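PDB 4AT2: 3-ketosteroid-delta4-5alpha-dehydrogenase from Rhodococcus jostii, which uses bound FAD to introduce a double bond between C4 and C5 of 3-keto-5alpha-steroids, a step of bacterial steroid catabolism. Local coordinates for residues 316-322 and 366-372; 233-237 and 468-472; 262-266 and 281-286; 187-191 and 201-205. One frame throughout, in Å; residues are numbered along the deposited sequence. Where two conformers were deposited one is given.

Contact 1 (316-322 and 366-372)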
loop_
_atom_site.group_PDB
_atom_site.type_symbol
_atom_site.label_atom_id
_atom_site.label_comp_id
_atom_site.label_asym_id
_atom_site.label_seq_id
_atom_site.Cartn_x
_atom_site.Cartn_y
_atom_site.Cartn_z
ATOM N N ASP A 316 -15.982 13.534 17.507
ATOM C CA ASP A 316 -17.362 13.539 17.069
ATOM C C ASP A 316 -17.566 14.390 15.805
ATOM O O ASP A 316 -17.118 15.538 15.757
ATOM C CB ASP A 316 -18.285 14.051 18.169
ATOM C CG ASP A 316 -19.721 13.844 17.819
ATOM O OD1 ASP A 316 -20.158 12.677 17.874
ATOM O OD2 ASP A 316 -20.397 14.827 17.442
ATOM N N PRO A 317 -18.260 13.841 14.796
ATOM C CA PRO A 317 -18.465 14.604 13.559
ATOM C C PRO A 317 -19.261 15.905 13.696
ATOM O O PRO A 317 -19.101 16.799 12.865
ATOM C CB PRO A 317 -19.195 13.597 12.653
ATOM C CG PRO A 317 -18.680 12.269 13.121
ATOM C CD PRO A 317 -18.673 12.432 14.626
ATOM N N GLN A 318 -20.105 16.029 14.720
ATOM C CA GLN A 318 -20.863 17.271 14.889
ATOM C C GLN A 318 -19.957 18.435 15.301
ATOM O O GLN A 318 -20.280 19.589 15.037
ATOM C CB GLN A 318 -22.005 17.094 15.900
ATOM C CG GLN A 318 -23.074 16.089 15.449
ATOM C CD GLN A 318 -24.221 16.721 14.675
ATOM O OE1 GLN A 318 -24.029 17.655 13.902
ATOM N NE2 GLN A 318 -25.435 16.210 14.894
ATOM N N LEU A 319 -18.836 18.128 15.952
ATOM C CA LEU A 319 -17.818 19.151 16.239
ATOM C C LEU A 319 -17.015 19.455 14.976
ATOM O O LEU A 319 -16.837 20.630 14.601
ATOM C CB LEU A 319 -16.872 18.699 17.356
ATOM C CG LEU A 319 -17.521 18.530 18.735
ATOM C CD1 LEU A 319 -16.530 17.886 19.688
ATOM C CD2 LEU A 319 -17.996 19.868 19.268
ATOM N N ILE A 320 -16.532 18.393 14.332
ATOM C CA ILE A 320 -15.665 18.522 13.155
ATOM C C ILE A 320 -16.305 19.426 12.095
ATOM O O ILE A 320 -15.656 20.329 11.554
ATOM C CB ILE A 320 -15.323 17.132 12.548
ATOM C CG1 ILE A 320 -14.518 16.288 13.548
ATOM C CG2 ILE A 320 -14.536 17.262 11.250
ATOM C CD1 ILE A 320 -14.361 14.841 13.133
ATOM N N VAL A 321 -17.585 19.185 11.806
ATOM C CA VAL A 321 -18.260 19.880 10.710
ATOM C C VAL A 321 -18.414 21.389 10.941
ATOM O O VAL A 321 -18.614 22.144 9.990
ATOM C CB VAL A 321 -19.617 19.207 10.378
ATOM C CG1 VAL A 321 -20.704 19.642 11.360
ATOM C CG2 VAL A 321 -20.021 19.487 8.941
ATOM N N ARG A 322 -18.288 21.825 12.194
ATOM C CA ARG A 322 -18.473 23.221 12.557
ATOM C C ARG A 322 -17.168 24.001 12.724
ATOM O O ARG A 322 -17.185 25.176 13.075
ATOM C CB ARG A 322 -19.323 23.319 13.836
ATOM C CG ARG A 322 -20.771 22.934 13.603
ATOM C CD ARG A 322 -21.543 22.812 14.914
ATOM N NE ARG A 322 -22.966 22.681 14.622
ATOM C CZ ARG A 322 -23.580 21.539 14.307
ATOM N NH1 ARG A 322 -22.923 20.375 14.289
ATOM N NH2 ARG A 322 -24.877 21.571 14.015
ATOM N N GLU A 366 -22.390 24.778 20.021
ATOM C CA GLU A 366 -23.462 24.238 19.193
ATOM C C GLU A 366 -23.187 22.788 18.805
ATOM O O GLU A 366 -24.069 21.932 18.891
ATOM C CB GLU A 366 -23.677 25.092 17.946
ATOM C CG GLU A 366 -24.756 24.533 17.026
ATOM C CD GLU A 366 -24.972 25.396 15.813
ATOM O OE1 GLU A 366 -25.692 26.408 15.950
ATOM O OE2 GLU A 366 -24.438 25.063 14.724
ATOM N N GLY A 367 -21.959 22.501 18.390
ATOM C CA GLY A 367 -21.615 21.129 18.018
ATOM C C GLY A 367 -21.695 20.163 19.194
ATOM O O GLY A 367 -22.125 19.016 19.042
ATOM N N ALA A 368 -21.287 20.632 20.367
ATOM C CA ALA A 368 -21.267 19.800 21.562
ATOM C C ALA A 368 -22.669 19.502 22.077
ATOM O O ALA A 368 -22.848 18.565 22.844
ATOM C CB ALA A 368 -20.411 20.437 22.651
ATOM N N ALA A 369 -23.650 20.303 21.660
ATOM C CA ALA A 369 -25.052 20.114 22.052
ATOM C C ALA A 369 -25.845 19.324 21.006
ATOM O O ALA A 369 -26.989 18.924 21.255
ATOM C CB ALA A 369 -25.710 21.463 22.295
ATOM N N ALA A 370 -25.241 19.125 19.836
ATOM C CA ALA A 370 -25.918 18.497 18.698
ATOM C C ALA A 370 -26.085 17.005 18.929
ATOM O O ALA A 370 -25.299 16.377 19.652
ATOM C CB ALA A 370 -25.141 18.747 17.406
ATOM N N THR A 371 -27.096 16.429 18.283
ATOM C CA THR A 371 -27.472 15.041 18.522
ATOM C C THR A 371 -26.455 14.091 17.907
ATOM O O THR A 371 -26.168 14.172 16.712
ATOM C CB THR A 371 -28.868 14.750 17.939
ATOM O OG1 THR A 371 -29.821 15.668 18.495
ATOM C CG2 THR A 371 -29.301 13.314 18.239
ATOM N N THR A 372 -25.931 13.178 18.720
ATOM C CA THR A 372 -24.923 12.231 18.245
ATOM C C THR A 372 -25.003 10.864 18.924
ATOM O O THR A 372 -25.369 10.763 20.100
ATOM C CB THR A 372 -23.488 12.793 18.370
ATOM O OG1 THR A 372 -22.561 11.823 17.874
ATOM C CG2 THR A 372 -23.120 13.117 19.841
HETATM O O HOH W 1 -21.599 16.318 19.492
HETATM O O HOH W 2 -26.910 23.580 13.200
#
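Arg322 and Glu366 meet at one end of the contact between helix 317-320, with the turn after it, and the end of helix 361-369. The Arg322 chain is extended from CG to NE and lays CD along the backbone of Gly367. NE then donates almost straight (177°) to Glu366 OE2 at 2.8 Å, using the anti lone pair of that oxygen. The carboxylate stands nearly perpendicular to the guanidinium and offers a single oxygen, not a two-pronged grip. NH1 gives hydrogen bonds to Gln318 O and Gln318 OE1, both close to the guanidinium plane. The bend of Gln318 at chi2 (-91°) folds its amide back over Ala370, with CD 3.5 Å from Ala370 CB, and lets NE2 reach Thr371 O at 2.8 Å. Asp316, the N-cap of helix 317-320, divides its oxygens: OD1 takes Thr372 OG1 at 2.6 Å on its syn lone pair, while OD2 accepts from Gln318 N and from a water that also donates to Gly367 O. Asp316 OD1 also bonds Thr374, a residue of the steroid pocket, which ties the N-cap network to that site. Gripped by a carboxylate and two carbonyl oxygens, Arg322 is probably fixed in rotation and partly neutralised.

Contact 2 (233-237 and 468-472)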
loop_
_atom_site.group_PDB
_atom_site.type_symbol
_atom_site.label_atom_id
_atom_site.label_comp_id
_atom_site.label_asym_id
_atom_site.label_seq_id
_atom_site.Cartn_x
_atom_site.Cartn_y
_atom_site.Cartn_z
ATOM N N THR A 233 -5.015 -34.236 -6.702
ATOM C CA THR A 233 -5.286 -33.310 -7.809
ATOM C C THR A 233 -5.140 -31.858 -7.361
ATOM O O THR A 233 -5.179 -30.940 -8.184
ATOM C CB THR A 233 -6.702 -33.498 -8.403
ATOM O OG1 THR A 233 -7.679 -32.919 -7.521
ATOM C CG2 THR A 233 -7.017 -34.978 -8.627
ATOM N N GLY A 234 -4.970 -31.655 -6.053
ATOM C CA GLY A 234 -4.873 -30.306 -5.497
ATOM C C GLY A 234 -6.216 -29.737 -5.055
ATOM O O GLY A 234 -6.288 -28.599 -4.595
ATOM N N ARG A 235 -7.282 -30.518 -5.195
ATOM C CA ARG A 235 -8.607 -30.111 -4.723
ATOM C C ARG A 235 -8.646 -30.039 -3.188
ATOM O O ARG A 235 -8.129 -30.928 -2.506
ATOM C CB ARG A 235 -9.676 -31.101 -5.210
ATOM C CG ARG A 235 -11.075 -30.744 -4.732
ATOM C CD ARG A 235 -12.162 -31.752 -5.077
ATOM N NE ARG A 235 -13.429 -31.213 -4.578
ATOM C CZ ARG A 235 -14.198 -30.353 -5.247
ATOM N NH1 ARG A 235 -13.881 -29.966 -6.478
ATOM N NH2 ARG A 235 -15.300 -29.887 -4.689
ATOM N N VAL A 236 -9.270 -28.991 -2.653
ATOM C CA VAL A 236 -9.474 -28.881 -1.214
ATOM C C VAL A 236 -10.651 -29.778 -0.853
ATOM O O VAL A 236 -11.755 -29.598 -1.371
ATOM C CB VAL A 236 -9.741 -27.424 -0.783
ATOM C CG1 VAL A 236 -10.121 -27.350 0.687
ATOM C CG2 VAL A 236 -8.508 -26.570 -1.049
ATOM N N VAL A 237 -10.406 -30.741 0.036
ATOM C CA VAL A 237 -11.396 -31.772 0.362
ATOM C C VAL A 237 -11.728 -31.802 1.855
ATOM O O VAL A 237 -12.461 -32.672 2.322
ATOM C CB VAL A 237 -10.926 -33.175 -0.094
ATOM C CG1 VAL A 237 -10.793 -33.220 -1.613
ATOM C CG2 VAL A 237 -9.633 -33.561 0.614
ATOM N N ILE A 468 -9.067 -22.355 -7.301
ATOM C CA ILE A 468 -8.546 -23.529 -6.623
ATOM C C ILE A 468 -9.758 -24.419 -6.361
ATOM O O ILE A 468 -10.675 -24.016 -5.643
ATOM C CB ILE A 468 -7.849 -23.152 -5.290
ATOM C CG1 ILE A 468 -6.564 -22.354 -5.572
ATOM C CG2 ILE A 468 -7.552 -24.407 -4.464
ATOM C CD1 ILE A 468 -5.933 -21.717 -4.338
ATOM N N PRO A 469 -9.784 -25.631 -6.950
ATOM C CA PRO A 469 -10.965 -26.475 -6.772
ATOM C C PRO A 469 -11.302 -26.737 -5.304
ATOM O O PRO A 469 -10.408 -26.994 -4.495
ATOM C CB PRO A 469 -10.577 -27.775 -7.504
ATOM C CG PRO A 469 -9.557 -27.339 -8.507
ATOM C CD PRO A 469 -8.762 -26.286 -7.783
ATOM N N GLY A 470 -12.590 -26.638 -4.969
ATOM C CA GLY A 470 -13.069 -26.913 -3.623
ATOM C C GLY A 470 -12.934 -25.769 -2.631
ATOM O O GLY A 470 -13.347 -25.919 -1.479
ATOM N N LEU A 471 -12.345 -24.646 -3.059
ATOM C CA LEU A 471 -12.019 -23.547 -2.137
ATOM C C LEU A 471 -12.724 -22.241 -2.464
ATOM O O LEU A 471 -12.600 -21.703 -3.567
ATOM C CB LEU A 471 -10.505 -23.317 -2.073
ATOM C CG LEU A 471 -10.034 -22.438 -0.901
ATOM C CD1 LEU A 471 -10.388 -23.059 0.447
ATOM C CD2 LEU A 471 -8.535 -22.189 -1.031
ATOM N N PHE A 472 -13.445 -21.735 -1.469
ATOM C CA PHE A 472 -14.250 -20.530 -1.613
ATOM C C PHE A 472 -13.980 -19.636 -0.424
ATOM O O PHE A 472 -13.463 -20.099 0.603
ATOM C CB PHE A 472 -15.729 -20.917 -1.692
ATOM C CG PHE A 472 -15.998 -21.948 -2.750
ATOM C CD1 PHE A 472 -16.221 -21.554 -4.067
ATOM C CD2 PHE A 472 -15.920 -23.311 -2.446
ATOM C CE1 PHE A 472 -16.416 -22.503 -5.059
ATOM C CE2 PHE A 472 -16.113 -24.266 -3.438
ATOM C CZ PHE A 472 -16.367 -23.858 -4.741
#
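Arg235 lays its guanidinium over Gly470, whose CA sits 3.8 Å above the plane of the group and offset toward its rim. Gly470 belongs to a type II beta turn, Ile468 to Leu471, that leads into strand 471-473 at the edge of the parallel sheet of the FAD-binding fold; Arg235 precedes strand 236-243 of the neighbouring mixed sheet. The arginine is extended as far as NE, with CG anti to the backbone N (chi1 179°), and its CG passes 4.1 Å from Pro469 CB on the way to the turn. Cutting Arg235 back to an alanine would probably leave Gly470 CA without the guanidinium over it and Pro469 CB without its neighbour, opening a gap beside the turn. On the other side of the chain, Val236 points toward the turn and brings CG2 to 4.0 Å from Leu471 CB and 4.2 Å from Ile468 CG2. Leu228, on strand 223-230, touches both Val236 and Leu471 and so extends this apolar cluster between the two sheets. A CB on Gly470 would run into Val236 O, and the positive phi of the residue (83°) also suits glycine. The backbones are pinned by one hydrogen bond: Val236 N donates to Pro469 O at 2.9 Å.

Contact 3 (262-266 and 281-286). With FAD (flavin-adenine dinucleotide), chain D.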
loop_
_atom_site.group_PDB
_atom_site.type_symbol
_atom_site.label_atom_id
_atom_site.label_comp_id
_atom_site.label_asym_id
_atom_site.label_seq_id
_atom_site.Cartn_x
_atom_site.Cartn_y
_atom_site.Cartn_z
ATOM N N SER A 262 -10.185 -11.094 9.132
ATOM C CA SER A 262 -9.037 -10.368 8.572
ATOM C C SER A 262 -7.710 -10.771 9.197
ATOM O O SER A 262 -7.644 -11.744 9.949
ATOM C CB SER A 262 -9.266 -8.868 8.752
ATOM O OG SER A 262 -9.009 -8.471 10.099
ATOM N N PHE A 263 -6.652 -10.017 8.871
ATOM C CA PHE A 263 -5.337 -10.222 9.489
ATOM C C PHE A 263 -4.937 -9.123 10.463
ATOM O O PHE A 263 -3.776 -9.039 10.853
ATOM C CB PHE A 263 -4.217 -10.447 8.454
ATOM C CG PHE A 263 -3.909 -9.257 7.558
ATOM C CD1 PHE A 263 -4.642 -9.028 6.386
ATOM C CD2 PHE A 263 -2.835 -8.408 7.843
ATOM C CE1 PHE A 263 -4.322 -7.964 5.537
ATOM C CE2 PHE A 263 -2.509 -7.352 6.993
ATOM C CZ PHE A 263 -3.255 -7.128 5.836
ATOM N N ALA A 264 -5.908 -8.312 10.874
ATOM C CA ALA A 264 -5.623 -7.103 11.665
ATOM C C ALA A 264 -4.788 -7.352 12.928
ATOM O O ALA A 264 -3.997 -6.498 13.326
ATOM C CB ALA A 264 -6.917 -6.391 12.032
ATOM N N TYR A 265 -4.963 -8.508 13.559
ATOM C CA TYR A 265 -4.229 -8.805 14.786
ATOM C C TYR A 265 -2.979 -9.662 14.617
ATOM O O TYR A 265 -2.343 -10.057 15.592
ATOM C CB TYR A 265 -5.183 -9.276 15.892
ATOM C CG TYR A 265 -5.947 -8.077 16.426
ATOM C CD1 TYR A 265 -5.291 -7.091 17.173
ATOM C CD2 TYR A 265 -7.304 -7.895 16.151
ATOM C CE1 TYR A 265 -5.966 -5.974 17.642
ATOM C CE2 TYR A 265 -7.993 -6.778 16.628
ATOM C CZ TYR A 265 -7.314 -5.819 17.367
ATOM O OH TYR A 265 -7.965 -4.693 17.836
ATOM N N ASN A 266 -2.594 -9.903 13.371
ATOM C CA ASN A 266 -1.342 -10.576 13.078
ATOM C C ASN A 266 -0.228 -9.529 12.887
ATOM O O ASN A 266 -0.172 -8.857 11.860
ATOM C CB ASN A 266 -1.518 -11.473 11.837
ATOM C CG ASN A 266 -0.285 -12.296 11.523
ATOM O OD1 ASN A 266 0.839 -11.795 11.590
ATOM N ND2 ASN A 266 -0.489 -13.564 11.140
ATOM N N PRO A 281 -4.185 -0.389 16.163
ATOM C CA PRO A 281 -5.239 -1.345 15.822
ATOM C C PRO A 281 -6.630 -0.847 16.211
ATOM O O PRO A 281 -6.814 -0.260 17.285
ATOM C CB PRO A 281 -4.868 -2.576 16.663
ATOM C CG PRO A 281 -4.182 -1.996 17.850
ATOM C CD PRO A 281 -3.340 -0.899 17.263
ATOM N N GLY A 282 -7.599 -1.089 15.328
ATOM C CA GLY A 282 -8.987 -0.722 15.579
ATOM C C GLY A 282 -9.960 -1.882 15.417
ATOM O O GLY A 282 -11.134 -1.744 15.774
ATOM N N ALA A 283 -9.487 -3.021 14.891
ATOM C CA ALA A 283 -10.368 -4.178 14.630
ATOM C C ALA A 283 -10.997 -4.717 15.913
ATOM O O ALA A 283 -10.424 -4.586 16.997
ATOM C CB ALA A 283 -9.640 -5.289 13.880
ATOM N N ALA A 284 -12.175 -5.320 15.772
ATOM C CA ALA A 284 -13.007 -5.685 16.924
ATOM C C ALA A 284 -12.509 -6.892 17.716
ATOM O O ALA A 284 -12.544 -6.871 18.946
ATOM C CB ALA A 284 -14.454 -5.894 16.492
ATOM N N ILE A 285 -12.059 -7.938 17.022
ATOM C CA ILE A 285 -11.711 -9.206 17.695
ATOM C C ILE A 285 -10.318 -9.739 17.345
ATOM O O ILE A 285 -9.867 -9.605 16.208
ATOM C CB ILE A 285 -12.802 -10.299 17.486
ATOM C CG1 ILE A 285 -12.893 -10.737 16.016
ATOM C CG2 ILE A 285 -14.163 -9.804 17.988
ATOM C CD1 ILE A 285 -13.716 -11.995 15.780
ATOM N N GLU A 286 -9.659 -10.357 18.326
ATOM C CA GLU A 286 -8.291 -10.882 18.164
ATOM C C GLU A 286 -8.194 -12.175 17.351
ATOM O O GLU A 286 -7.102 -12.568 16.930
ATOM C CB GLU A 286 -7.572 -11.032 19.514
ATOM C CG GLU A 286 -8.110 -12.119 20.440
ATOM C CD GLU A 286 -7.296 -12.275 21.725
ATOM O OE1 GLU A 286 -6.726 -11.271 22.217
ATOM O OE2 GLU A 286 -7.226 -13.410 22.249
HETATM P PA FAD D . -16.363 -11.921 11.534
HETATM O O1A FAD D . -17.737 -11.375 11.574
HETATM O O2A FAD D . -15.395 -11.481 12.550
HETATM O O5B FAD D . -16.469 -13.518 11.582
HETATM C C5B FAD D . -15.298 -14.336 11.502
HETATM C C4B FAD D . -15.477 -15.539 12.444
HETATM O O4B FAD D . -14.342 -16.394 12.184
HETATM C C3B FAD D . -15.369 -15.087 13.905
HETATM O O3B FAD D . -16.512 -15.587 14.643
HETATM C C2B FAD D . -14.050 -15.703 14.386
HETATM O O2B FAD D . -14.139 -16.077 15.786
HETATM C C1B FAD D . -13.926 -16.927 13.481
HETATM N N9A FAD D . -12.539 -17.418 13.318
HETATM C C8A FAD D . -11.396 -16.721 13.297
HETATM N N7A FAD D . -10.392 -17.575 13.115
HETATM C C5A FAD D . -10.906 -18.816 13.008
HETATM C C6A FAD D . -10.370 -20.047 12.821
HETATM N N6A FAD D . -9.048 -20.165 12.691
HETATM N N1A FAD D . -11.133 -21.152 12.759
HETATM C C2A FAD D . -12.512 -21.052 12.877
HETATM N N3A FAD D . -13.055 -19.786 13.072
HETATM C C4A FAD D . -12.235 -18.703 13.135
HETATM N N1 FAD D . -18.298 -2.882 8.924
HETATM C C2 FAD D . -19.449 -2.540 8.238
HETATM O O2 FAD D . -19.555 -2.851 7.059
HETATM N N3 FAD D . -20.481 -1.849 8.889
HETATM C C4 FAD D . -20.338 -1.466 10.224
HETATM O O4 FAD D . -21.261 -0.845 10.760
HETATM C C4X FAD D . -19.170 -1.807 10.916
HETATM N N5 FAD D . -18.988 -1.432 12.206
HETATM C C5X FAD D . -17.772 -1.566 12.770
HETATM C C6 FAD D . -17.495 -0.959 13.999
HETATM C C7 FAD D . -16.243 -1.105 14.602
HETATM C C7M FAD D . -16.020 -0.471 15.840
HETATM C C8 FAD D . -15.241 -1.864 13.961
HETATM C C8M FAD D . -13.959 -2.059 14.515
HETATM C C9 FAD D . -15.526 -2.479 12.739
HETATM C C9A FAD D . -16.779 -2.315 12.130
HETATM N N10 FAD D . -17.050 -2.880 10.928
HETATM C C10 FAD D . -18.157 -2.513 10.266
HETATM C "C1'" FAD D . -16.211 -3.955 10.338
HETATM C "C2'" FAD D . -16.946 -5.300 10.436
HETATM O "O2'" FAD D . -17.326 -5.454 11.805
HETATM C "C3'" FAD D . -16.033 -6.464 10.017
HETATM O "O3'" FAD D . -15.138 -6.090 8.955
HETATM C "C4'" FAD D . -16.891 -7.661 9.577
HETATM O "O4'" FAD D . -17.770 -8.003 10.659
HETATM C "C5'" FAD D . -16.008 -8.865 9.240
HETATM O "O5'" FAD D . -16.853 -9.926 8.756
HETATM P P FAD D . -16.271 -11.425 8.628
HETATM O O1P FAD D . -15.110 -11.448 7.731
HETATM O O2P FAD D . -17.437 -12.334 8.374
HETATM O O3P FAD D . -15.616 -11.651 10.103
#
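Tyr265 reaches across to the 281-286 loop and gives the contact its polar bond: OH donates to Ala283 O at 2.6 Å. The carbonyl oxygen lies at the ring edge, near the ring plane, while the hydroxyl stands 25° out of the carbonyl plane. CG lies anti to the carbonyl carbon of Tyr265 (chi1 -75°), which sends the ring along the facing loop. Ile285 O approaches the same ring obliquely, 3.1 Å from CD2, so two backbone carbonyls border the phenol.

The apolar contacts cluster around the same residues. Ala283 CB touches both Ala264 CB and Tyr265 CE2, at 3.5 Å each; the alanine pair is tighter than usual van der Waals contact. Pro281 CB meets Tyr265 CE1 at 3.7 Å, the two side chains crossing at about a right angle. With a serine in place of Tyr265, Ala283 O would lose its donor and the proline its aromatic partner, and the 281-286 loop would probably be less firmly held.

Local bonds shape the other loop. Ser262 OG accepts from Ala264 N, an ST turn, and also pairs with His288, while a type I beta turn runs from Phe263 to Asn266, the N-cap of helix 267-273.

Cofactor contacts come from the far side of the 281-286 loop. Gly282 O lies 3.1 Å from FAD C8M, and Ile285 CD1 is 3.7 Å from FAD O2A, so the loop spans from the flavin to the pyrophosphate and forms a wall of the FAD pocket.

Contact 4 (187-191 and 201-205)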
loop_
_atom_site.group_PDB
_atom_site.type_symbol
_atom_site.label_atom_id
_atom_site.label_comp_id
_atom_site.label_asym_id
_atom_site.label_seq_id
_atom_site.Cartn_x
_atom_site.Cartn_y
_atom_site.Cartn_z
ATOM N N VAL A 187 -29.161 0.384 7.875
ATOM C CA VAL A 187 -28.835 -0.024 9.252
ATOM C C VAL A 187 -30.015 -0.777 9.849
ATOM O O VAL A 187 -31.115 -0.240 9.904
ATOM C CB VAL A 187 -28.486 1.205 10.131
ATOM C CG1 VAL A 187 -28.018 0.783 11.527
ATOM C CG2 VAL A 187 -27.411 2.048 9.449
ATOM N N PRO A 188 -29.801 -2.030 10.278
ATOM C CA PRO A 188 -30.927 -2.771 10.847
ATOM C C PRO A 188 -31.521 -2.086 12.078
ATOM O O PRO A 188 -30.813 -1.406 12.820
ATOM C CB PRO A 188 -30.303 -4.121 11.217
ATOM C CG PRO A 188 -29.204 -4.285 10.224
ATOM C CD PRO A 188 -28.628 -2.906 10.073
ATOM N N GLN A 189 -32.821 -2.277 12.273
ATOM C CA GLN A 189 -33.556 -1.625 13.347
ATOM C C GLN A 189 -33.272 -2.338 14.661
ATOM O O GLN A 189 -33.501 -3.543 14.790
ATOM C CB GLN A 189 -35.058 -1.631 13.042
ATOM C CG GLN A 189 -35.894 -0.770 13.982
ATOM C CD GLN A 189 -37.371 -0.775 13.623
ATOM O OE1 GLN A 189 -37.833 -1.598 12.823
ATOM N NE2 GLN A 189 -38.121 0.151 14.209
ATOM N N MET A 190 -32.769 -1.574 15.624
ATOM C CA MET A 190 -32.370 -2.099 16.917
ATOM C C MET A 190 -32.344 -0.972 17.941
ATOM O O MET A 190 -31.898 0.136 17.638
ATOM C CB MET A 190 -30.984 -2.729 16.804
ATOM C CG MET A 190 -30.507 -3.444 18.049
ATOM S SD MET A 190 -28.899 -4.186 17.736
ATOM C CE MET A 190 -28.385 -4.555 19.417
ATOM N N ASP A 191 -32.834 -1.262 19.145
ATOM C CA ASP A 191 -32.748 -0.320 20.265
ATOM C C ASP A 191 -31.528 -0.594 21.147
ATOM O O ASP A 191 -31.086 -1.744 21.280
ATOM C CB ASP A 191 -34.023 -0.369 21.107
ATOM C CG ASP A 191 -35.239 0.145 20.353
ATOM O OD1 ASP A 191 -35.154 1.232 19.736
ATOM O OD2 ASP A 191 -36.282 -0.542 20.384
ATOM N N GLY A 201 -24.950 -4.425 14.318
ATOM C CA GLY A 201 -24.557 -5.622 13.578
ATOM C C GLY A 201 -25.173 -6.894 14.135
ATOM O O GLY A 201 -25.365 -7.868 13.406
ATOM N N TYR A 202 -25.487 -6.885 15.432
ATOM C CA TYR A 202 -26.175 -8.014 16.059
ATOM C C TYR A 202 -27.541 -8.293 15.424
ATOM O O TYR A 202 -27.939 -9.451 15.295
ATOM C CB TYR A 202 -26.320 -7.791 17.570
ATOM C CG TYR A 202 -27.083 -8.888 18.267
ATOM C CD1 TYR A 202 -26.449 -10.078 18.632
ATOM C CD2 TYR A 202 -28.441 -8.745 18.548
ATOM C CE1 TYR A 202 -27.148 -11.092 19.273
ATOM C CE2 TYR A 202 -29.147 -9.755 19.182
ATOM C CZ TYR A 202 -28.494 -10.923 19.538
ATOM O OH TYR A 202 -29.200 -11.926 20.167
ATOM N N MET A 203 -28.258 -7.238 15.036
ATOM C CA MET A 203 -29.574 -7.418 14.414
ATOM C C MET A 203 -29.501 -7.720 12.920
ATOM O O MET A 203 -30.530 -7.940 12.279
ATOM C CB MET A 203 -30.532 -6.253 14.716
ATOM C CG MET A 203 -31.298 -6.417 16.028
ATOM S SD MET A 203 -32.128 -8.013 16.241
ATOM C CE MET A 203 -33.265 -7.985 14.852
ATOM N N LEU A 204 -28.287 -7.731 12.370
ATOM C CA LEU A 204 -28.059 -8.380 11.090
ATOM C C LEU A 204 -27.824 -9.872 11.338
ATOM O O LEU A 204 -28.454 -10.715 10.697
ATOM C CB LEU A 204 -26.873 -7.757 10.350
ATOM C CG LEU A 204 -26.359 -8.464 9.091
ATOM C CD1 LEU A 204 -27.434 -8.601 8.016
ATOM C CD2 LEU A 204 -25.145 -7.727 8.546
ATOM N N MET A 205 -26.937 -10.186 12.283
ATOM C CA MET A 205 -26.552 -11.575 12.563
ATOM C C MET A 205 -27.684 -12.467 13.065
ATOM O O MET A 205 -27.846 -13.589 12.588
ATOM C CB MET A 205 -25.418 -11.632 13.591
ATOM C CG MET A 205 -24.029 -11.424 13.031
ATOM S SD MET A 205 -23.585 -12.527 11.666
ATOM C CE MET A 205 -23.440 -14.108 12.469
#
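Met190 packs alongside Met203, joining the loop after strand 185-186 to the first turn of helix 202-214 in the FAD-binding domain. The Met190 chain is extended throughout, with CG anti to the backbone N (chi1 -174°), and can be followed atom by atom. CB starts 3.8 Å from Met203 CG. The next atom, CG, approaches that same carbon to 3.7 Å. SD passes it at the same distance and also lies near Met203 CB. CE, at the tip, moves on to Tyr202, where it touches CB and approaches the ring obliquely. A single straight side chain thus spans two successive residues of the helix.

Met203 answers with the opposite shape. Its CB points toward the loop, but bends at chi2 (-50°) and chi3 carry the sulfur and methyl away, so that CB and CG do the touching. Gln189 contributes through its backbone, its O lying 3.8 Å from Met203 CG, while its side-chain NE2 is hydrogen-bonded to Asp161.

Pro188 fills the other half of the interface. Its ring sits against the backbone between Met203 and Leu204 and crosses the Leu204 side chain obliquely. Ile87, on strand 87-88, touches both Pro188 and Leu204 and continues the hydrophobic layer, and Leu204 also packs on Ile51 of helix 51-62. The Leu204 side chain remains about 8 Å from the FAD.

The contact is held by van der Waals packing, while the helix start is tied by its own backbone: Gly201 O accepts from both Leu204 N and Met205 N. On the proline side, Pro188 CB lies 4.1 Å from Met203 CB and CG 4.2 Å from Leu204 CB.

How the contacts relate
All four contacts are partly buried, but contact 3 is innermost, its centre about 12 Å from the chain's centre, and contact 2 outermost, at about 28 Å. Strand 255-258 links these two: it packs on Val236 and Leu471 of contact 2 and leads into the 262-266 loop of contact 3. Contact 1, across the chain's centre from contact 2, joins two helix ends and their turns through charges and side-chain hydrogen bonds. Contact 2 has an arginine on one side of the chain and an apolar cluster on the other. Contact 3 pairs two loops and touches the cofactor directly, whereas contact 4 joins a loop to a helix by apolar packing. Along the sequence, contacts 1 and 3 are nested within contact 2.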